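Local coordinates for possible prolidase (Bifidobacterium longum NCC2705, PDB 2P9B), which is a putative prolidase of the amidohydrolase family that probably hydrolyses carbon-nitrogen bonds, at residues N75-F81 / N120-L124; L125-T130 / P420-A425; V241-A247 / V261-G267. All coordinates share one frame; numbering follows the deposited sequence.

Along the chain, contact 1 (75-81 with 120-124) closes first, and contact 3 (241-247 with 261-267) is nested inside the long loop that contact 2 (125-130 with 420-425) closes. Contacts 1 and 2 have centres about 13 Å apart, share helix 113-126 and reach one mixed sheet, in which strands 68-78 and 129-134 are neighbours. Contact 3 lies on the parallel run of strands 202-205, 243-247, 263-264 and 290-292, probably part of the same family barrel. Its centre is about 17 Å from that of contact 1, yet the two meet where His-77 touches Glu-265 and His-266, near a possible empty metal site. Contact 2, about 26 Å from contact 3 between centres, lies across the chain's centre from it.

Contact 1. Residues N75-F81 / N120-L124; sequences NAHTHLF and NATTL
Asn-75 opens the contact at long range, its ND2 lying 4.4 Å from CD2 of Leu-124, while its polar end is engaged elsewhere: ND2 bonds to Thr-356 and Thr-344. OD1 of Asn-75 accepts from the backbone N of His-77 at 3.0 Å, an Asx turn that holds the chain as it rounds the corner at Ala-76 and His-77. Thr-78 then turns its methyl to the helix, CG2 resting 4.2 Å from Leu-124 CD1, and its OG1 is bonded to the carbonyl of Arg-133. His-77 and His-79, at the end of strand 68-78, form a His-x-His pair as in the metal-binding motif of amidohydrolases; with Asp-345 they face what may be an empty metal site, and helix 113-126 packs behind this strand end.

Leu-80 carries most of the apolar contact. CG anti to the carbonyl carbon (chi1 -61°) carries the branch toward the helix, where CD1 meets CB of Ala-121 at 4.1 Å and CD2 reaches CD1 of Leu-124 at 3.8 Å. Val-142 and Leu-145 of helix 141-150 add to the apolar surroundings of Leu-80. At its backbone, the carbonyl O receives ND2 of Asn-120 at 2.8 Å. The bond is fairly straight at the hydrogen (161°) and O lies close to the Asn-120 amide plane, but the donor stands above the carbonyl plane, 75° out of it, and does not meet a lone pair.

Chemically, then, the Leu-80 carbonyl is the one hydrogen-bonded link across the segments, probably with less directional hold than a lone-pair bond; from Asn-75 to the Leu-80 side chain the contact is van der Waals.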
# COMPACT_ATOMS: atom_id res chain seq x y z
N ASN A 75 1.99 0.75 -2.26
CA ASN A 75 1.13 -0.31 -1.73
C ASN A 75 1.11 -0.13 -0.22
O ASN A 75 2.12 -0.33 0.45
CB ASN A 75 1.67 -1.69 -2.09
CG ASN A 75 0.67 -2.80 -1.79
OD1 ASN A 75 -0.03 -2.74 -0.78
ND2 ASN A 75 0.60 -3.79 -2.66
N ALA A 76 -0.04 0.25 0.33
CA ALA A 76 -0.16 0.50 1.76
C ALA A 76 -0.36 -0.72 2.65
O ALA A 76 -0.51 -0.58 3.87
CB ALA A 76 -1.28 1.50 2.02
N HIS A 77 -0.36 -1.91 2.07
CA HIS A 77 -0.56 -3.10 2.89
C HIS A 77 0.18 -4.30 2.30
O HIS A 77 -0.32 -4.97 1.41
CB HIS A 77 -2.06 -3.40 3.00
CG HIS A 77 -2.39 -4.44 4.02
ND1 HIS A 77 -3.63 -4.53 4.61
CD2 HIS A 77 -1.65 -5.44 4.55
CE1 HIS A 77 -3.64 -5.54 5.47
NE2 HIS A 77 -2.45 -6.10 5.45
N THR A 78 1.38 -4.55 2.81
CA THR A 78 2.21 -5.64 2.33
C THR A 78 2.82 -6.48 3.46
O THR A 78 2.75 -6.11 4.63
CB THR A 78 3.38 -5.11 1.47
OG1 THR A 78 4.24 -4.28 2.27
CG2 THR A 78 2.84 -4.27 0.30
N HIS A 79 3.41 -7.61 3.08
CA HIS A 79 4.12 -8.52 3.97
C HIS A 79 5.31 -8.95 3.13
O HIS A 79 5.14 -9.20 1.94
CB HIS A 79 3.28 -9.75 4.33
CG HIS A 79 2.06 -9.44 5.14
ND1 HIS A 79 2.11 -9.12 6.48
CD2 HIS A 79 0.75 -9.37 4.79
CE1 HIS A 79 0.89 -8.87 6.92
NE2 HIS A 79 0.05 -9.01 5.91
N LEU A 80 6.49 -9.05 3.71
CA LEU A 80 7.66 -9.45 2.94
C LEU A 80 8.06 -10.90 3.17
O LEU A 80 9.21 -11.29 2.93
CB LEU A 80 8.82 -8.49 3.21
CG LEU A 80 8.53 -7.02 2.84
CD1 LEU A 80 9.77 -6.18 3.11
CD2 LEU A 80 8.13 -6.91 1.37
N PHE A 81 7.10 -11.70 3.61
CA PHE A 81 7.31 -13.13 3.86
C PHE A 81 5.98 -13.80 3.51
O PHE A 81 4.92 -13.17 3.59
CB PHE A 81 7.67 -13.37 5.33
CG PHE A 81 6.51 -13.18 6.27
CD1 PHE A 81 5.78 -14.27 6.72
CD2 PHE A 81 6.15 -11.91 6.71
CE1 PHE A 81 4.70 -14.11 7.58
CE2 PHE A 81 5.08 -11.73 7.58
CZ PHE A 81 4.35 -12.83 8.02
N ASN A 120 11.44 -10.13 -1.74
CA ASN A 120 10.06 -9.69 -1.92
C ASN A 120 9.95 -8.18 -2.08
O ASN A 120 9.14 -7.70 -2.87
CB ASN A 120 9.19 -10.18 -0.76
CG ASN A 120 8.93 -11.68 -0.83
OD1 ASN A 120 8.64 -12.22 -1.90
ND2 ASN A 120 9.03 -12.36 0.31
N ALA A 121 10.78 -7.43 -1.35
CA ALA A 121 10.76 -5.98 -1.47
C ALA A 121 11.23 -5.62 -2.88
O ALA A 121 10.74 -4.67 -3.49
CB ALA A 121 11.68 -5.34 -0.43
N THR A 122 12.18 -6.39 -3.40
CA THR A 122 12.69 -6.14 -4.74
C THR A 122 11.64 -6.45 -5.80
O THR A 122 11.53 -5.75 -6.80
CB THR A 122 13.97 -6.96 -5.01
OG1 THR A 122 15.00 -6.56 -4.10
CG2 THR A 122 14.46 -6.74 -6.44
N THR A 123 10.85 -7.49 -5.57
CA THR A 123 9.79 -7.86 -6.50
C THR A 123 8.78 -6.71 -6.57
O THR A 123 8.36 -6.31 -7.66
CB THR A 123 9.08 -9.15 -6.05
OG1 THR A 123 9.99 -10.24 -6.15
CG2 THR A 123 7.86 -9.43 -6.92
N LEU A 124 8.39 -6.19 -5.42
CA LEU A 124 7.45 -5.07 -5.37
C LEU A 124 8.02 -3.90 -6.16
O LEU A 124 7.34 -3.32 -7.00
CB LEU A 124 7.18 -4.65 -3.92
CG LEU A 124 6.13 -5.47 -3.18
CD1 LEU A 124 6.39 -5.45 -1.68
CD2 LEU A 124 4.75 -4.91 -3.51

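Contact 2. Residues L125-T130 / P420-A425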
# COMPACT_ATOMS: atom_id res chain seq x y z
N LEU A 125 9.28 -3.56 -5.90
CA LEU A 125 9.91 -2.46 -6.62
C LEU A 125 9.93 -2.71 -8.13
O LEU A 125 9.56 -1.83 -8.91
CB LEU A 125 11.34 -2.22 -6.12
CG LEU A 125 12.09 -1.07 -6.80
CD1 LEU A 125 11.33 0.23 -6.60
CD2 LEU A 125 13.50 -0.95 -6.22
N GLU A 126 10.34 -3.91 -8.55
CA GLU A 126 10.39 -4.23 -9.98
C GLU A 126 9.02 -4.15 -10.64
O GLU A 126 8.93 -3.94 -11.85
CB GLU A 126 10.98 -5.63 -10.19
CG GLU A 126 12.43 -5.75 -9.73
CD GLU A 126 12.96 -7.17 -9.80
OE1 GLU A 126 12.16 -8.12 -9.66
OE2 GLU A 126 14.18 -7.33 -9.98
N SER A 127 7.96 -4.30 -9.85
CA SER A 127 6.60 -4.23 -10.38
C SER A 127 6.16 -2.78 -10.49
O SER A 127 5.06 -2.49 -10.96
CB SER A 127 5.63 -5.02 -9.49
OG SER A 127 5.30 -4.31 -8.30
N GLY A 128 7.02 -1.86 -10.04
CA GLY A 128 6.71 -0.44 -10.11
C GLY A 128 6.25 0.24 -8.83
O GLY A 128 5.82 1.40 -8.88
N VAL A 129 6.34 -0.45 -7.70
CA VAL A 129 5.93 0.09 -6.40
C VAL A 129 7.15 0.68 -5.69
O VAL A 129 8.04 -0.05 -5.26
CB VAL A 129 5.33 -1.02 -5.53
CG1 VAL A 129 4.79 -0.44 -4.24
CG2 VAL A 129 4.23 -1.73 -6.30
N THR A 130 7.17 2.00 -5.54
CA THR A 130 8.30 2.69 -4.93
C THR A 130 8.20 2.98 -3.44
O THR A 130 9.18 3.39 -2.82
CB THR A 130 8.61 3.98 -5.70
OG1 THR A 130 7.40 4.73 -5.88
CG2 THR A 130 9.19 3.66 -7.07
N PRO A 420 5.86 -2.87 -16.39
CA PRO A 420 6.57 -1.59 -16.48
C PRO A 420 7.72 -1.62 -17.49
O PRO A 420 8.32 -2.66 -17.74
CB PRO A 420 7.08 -1.37 -15.06
CG PRO A 420 6.11 -2.13 -14.21
CD PRO A 420 5.91 -3.40 -15.01
N ALA A 421 8.01 -0.45 -18.07
CA ALA A 421 9.11 -0.32 -19.01
C ALA A 421 10.38 -0.07 -18.20
O ALA A 421 11.46 -0.58 -18.52
CB ALA A 421 8.85 0.84 -19.95
N LEU A 422 10.23 0.71 -17.13
CA LEU A 422 11.36 1.03 -16.26
C LEU A 422 10.84 1.62 -14.96
O LEU A 422 9.85 2.34 -14.94
CB LEU A 422 12.28 2.06 -16.94
CG LEU A 422 13.47 2.61 -16.15
CD1 LEU A 422 14.47 1.50 -15.85
CD2 LEU A 422 14.15 3.72 -16.95
N VAL A 423 11.51 1.29 -13.86
CA VAL A 423 11.14 1.80 -12.55
C VAL A 423 12.35 2.55 -12.00
O VAL A 423 13.47 2.08 -12.09
CB VAL A 423 10.80 0.66 -11.57
CG1 VAL A 423 10.30 1.25 -10.25
CG2 VAL A 423 9.75 -0.24 -12.18
N ILE A 424 12.10 3.73 -11.43
CA ILE A 424 13.17 4.52 -10.86
C ILE A 424 12.77 4.80 -9.42
O ILE A 424 11.68 5.29 -9.16
CB ILE A 424 13.34 5.85 -11.63
CG1 ILE A 424 13.64 5.54 -13.10
CG2 ILE A 424 14.46 6.69 -11.01
CD1 ILE A 424 13.78 6.75 -13.99
N ALA A 425 13.65 4.45 -8.48
CA ALA A 425 13.38 4.64 -7.06
C ALA A 425 14.32 5.69 -6.49
O ALA A 425 15.53 5.50 -6.47
CB ALA A 425 13.55 3.32 -6.31
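Val-423 drives both of its methyls into the turn that ends helix 113-126, and here the packing is closest. Its CG1, anti to the backbone N (chi1 -175°), lies 3.4 Å from the carbonyl O of Leu-125 and also touches CD1 of that leucine, which in turn reaches CB of Ala-425 at 3.8 Å. CG2 comes to 3.7 Å from CA of Gly-128. The carbonyl O of Leu-125 is already bonded to the Gly-128 N, within a Schellman motif, so the valine packs on a closed helix end. Gly-128 has positive phi (102°), and a CB there would be jammed against the preceding carbonyl O, besides standing only 3.6 Å from CG of Pro-420. The proline ring covers the same turn, its CG 3.4 Å from the O of Ser-127. An alanine in place of Val-423 would probably open a gap beside the Leu-125 carbonyl and Gly-128 CA, leaving the proline ring as cover for the turn.

Elsewhere the fit relaxes. Thr-130 CG2 comes to 3.6 Å of Ile-424 O and no nearer than 4.1 Å to Val-423 CG1, the two side chains sliding past each other in opposite directions. On the partly exposed side, the CB of Glu-126 points away from the strand, and its backbone O lies 3.8 Å from Val-423 CG2. No hydrogen bond joins the segments.

Strand 422-425 pairs with strand 403-406, itself antiparallel to strand 68-78, which runs beside strand 129-134; a classic beta bulge puts Ala-421 and Leu-422 opposite Val-405. The end of helix 113-126 rests on strand 422-425, with Val-430 of the following loop beside Leu-125.

Contact 3. Residues V241-A247 / V261-G267; sequences VIVGAHA and VDTIEHG
Asp-262 and Val-243 cross at about a right angle, and the carboxylate turns back to the strand: OD2 uses its anti lone pair to accept the N-H of Val-243 at 2.8 Å, nearly straight at 172°. His-237 also bonds OD2.

On one face of the sheet, Ala-245 CB sits 3.6 Å from CG1 of Val-261, with Ser-256 of helix 250-259 beside both. On the other, Thr-263 OG1 lies 3.1 Å from Gly-244 CA, where a CB would clash with this hydroxyl and with Glu-265. Bent at chi2 (67°), Glu-265 folds back so that its OE2 takes the Thr-263 hydroxyl through the syn lone pair; Arg-133 and Lys-203 form salt bridges to the carboxylate. The His-246 ring presents an edge to the face of His-266, T-shaped, with centroids 5.6 Å apart and planes at 65°; His-246 ND1 is buried here without a polar partner.

Between these groups runs a parallel ladder: Ala-245 N donates to Thr-263 O (2.9 Å), and Glu-265 N to Ala-245 O (2.9 Å). Strands 243-247 and 263-264, joined through helix 250-259, make a beta-alpha-beta crossover of the amidohydrolase TIM barrel. Glu-265 lies against His-77, and His-266 against Asp-345, beside what may be an empty metal site of the kind amidohydrolases carry.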
# COMPACT_ATOMS: atom_id res chain seq x y z
N VAL A 241 3.93 8.00 14.64
CA VAL A 241 3.80 6.78 13.88
C VAL A 241 2.33 6.46 13.58
O VAL A 241 1.49 6.49 14.47
CB VAL A 241 4.45 5.60 14.64
CG1 VAL A 241 4.17 4.29 13.93
CG2 VAL A 241 5.95 5.83 14.73
N ILE A 242 2.03 6.16 12.31
CA ILE A 242 0.65 5.85 11.94
C ILE A 242 0.27 4.41 12.27
O ILE A 242 1.07 3.49 12.13
CB ILE A 242 0.38 6.09 10.43
CG1 ILE A 242 1.34 5.27 9.59
CG2 ILE A 242 0.50 7.57 10.11
CD1 ILE A 242 0.96 5.23 8.11
N VAL A 243 -0.97 4.24 12.72
CA VAL A 243 -1.49 2.94 13.12
C VAL A 243 -2.57 2.44 12.17
O VAL A 243 -3.46 3.18 11.78
CB VAL A 243 -2.08 3.03 14.54
CG1 VAL A 243 -2.66 1.69 14.96
CG2 VAL A 243 -1.00 3.49 15.52
N GLY A 244 -2.46 1.16 11.82
CA GLY A 244 -3.44 0.54 10.95
C GLY A 244 -4.09 -0.59 11.72
O GLY A 244 -3.45 -1.23 12.56
N ALA A 245 -5.37 -0.81 11.48
CA ALA A 245 -6.07 -1.88 12.16
C ALA A 245 -6.83 -2.69 11.14
O ALA A 245 -7.52 -2.15 10.28
CB ALA A 245 -7.04 -1.31 13.19
N HIS A 246 -6.66 -4.00 11.21
CA HIS A 246 -7.35 -4.88 10.30
C HIS A 246 -8.69 -5.17 10.98
O HIS A 246 -8.74 -5.61 12.13
CB HIS A 246 -6.48 -6.13 10.08
CG HIS A 246 -7.15 -7.42 10.40
ND1 HIS A 246 -8.16 -7.95 9.63
CD2 HIS A 246 -6.91 -8.33 11.38
CE1 HIS A 246 -8.50 -9.13 10.11
NE2 HIS A 246 -7.76 -9.38 11.17
N ALA A 247 -9.78 -4.86 10.29
CA ALA A 247 -11.12 -5.08 10.83
C ALA A 247 -12.07 -5.42 9.69
O ALA A 247 -12.10 -4.72 8.68
CB ALA A 247 -11.59 -3.82 11.54
N VAL A 261 -7.35 4.94 15.36
CA VAL A 261 -6.58 4.25 14.32
C VAL A 261 -6.58 5.09 13.05
O VAL A 261 -7.62 5.60 12.63
CB VAL A 261 -7.19 2.85 14.03
CG1 VAL A 261 -6.53 2.22 12.80
CG2 VAL A 261 -6.99 1.94 15.22
N ASP A 262 -5.41 5.22 12.44
CA ASP A 262 -5.26 6.02 11.23
C ASP A 262 -5.75 5.38 9.94
O ASP A 262 -6.24 6.08 9.05
CB ASP A 262 -3.80 6.42 11.12
CG ASP A 262 -3.32 7.10 12.38
OD1 ASP A 262 -3.71 8.27 12.60
OD2 ASP A 262 -2.58 6.46 13.15
N THR A 263 -5.62 4.07 9.83
CA THR A 263 -6.08 3.38 8.63
C THR A 263 -6.83 2.11 8.99
O THR A 263 -6.44 1.37 9.89
CB THR A 263 -4.91 2.99 7.69
OG1 THR A 263 -4.05 2.06 8.35
CG2 THR A 263 -4.13 4.22 7.28
N ILE A 264 -7.92 1.87 8.27
CA ILE A 264 -8.71 0.66 8.48
C ILE A 264 -8.42 -0.23 7.28
O ILE A 264 -8.58 0.20 6.14
CB ILE A 264 -10.22 0.97 8.50
CG1 ILE A 264 -10.56 1.90 9.67
CG2 ILE A 264 -11.01 -0.34 8.57
CD1 ILE A 264 -10.32 1.31 11.05
N GLU A 265 -7.97 -1.46 7.54
CA GLU A 265 -7.69 -2.41 6.47
C GLU A 265 -8.85 -3.38 6.33
O GLU A 265 -9.35 -3.90 7.32
CB GLU A 265 -6.41 -3.21 6.73
CG GLU A 265 -5.13 -2.47 6.37
CD GLU A 265 -4.89 -1.28 7.25
OE1 GLU A 265 -4.91 -1.45 8.49
OE2 GLU A 265 -4.67 -0.17 6.72
N HIS A 266 -9.25 -3.62 5.08
CA HIS A 266 -10.37 -4.49 4.71
C HIS A 266 -11.66 -3.70 4.91
O HIS A 266 -12.26 -3.23 3.95
CB HIS A 266 -10.37 -5.77 5.56
CG HIS A 266 -9.22 -6.68 5.29
ND1 HIS A 266 -7.91 -6.34 5.58
CD2 HIS A 266 -9.17 -7.92 4.75
CE1 HIS A 266 -7.11 -7.33 5.23
NE2 HIS A 266 -7.85 -8.30 4.73
N GLY A 267 -12.08 -3.56 6.16
CA GLY A 267 -13.29 -2.79 6.42
C GLY A 267 -14.58 -3.58 6.38
O GLY A 267 -14.57 -4.81 6.27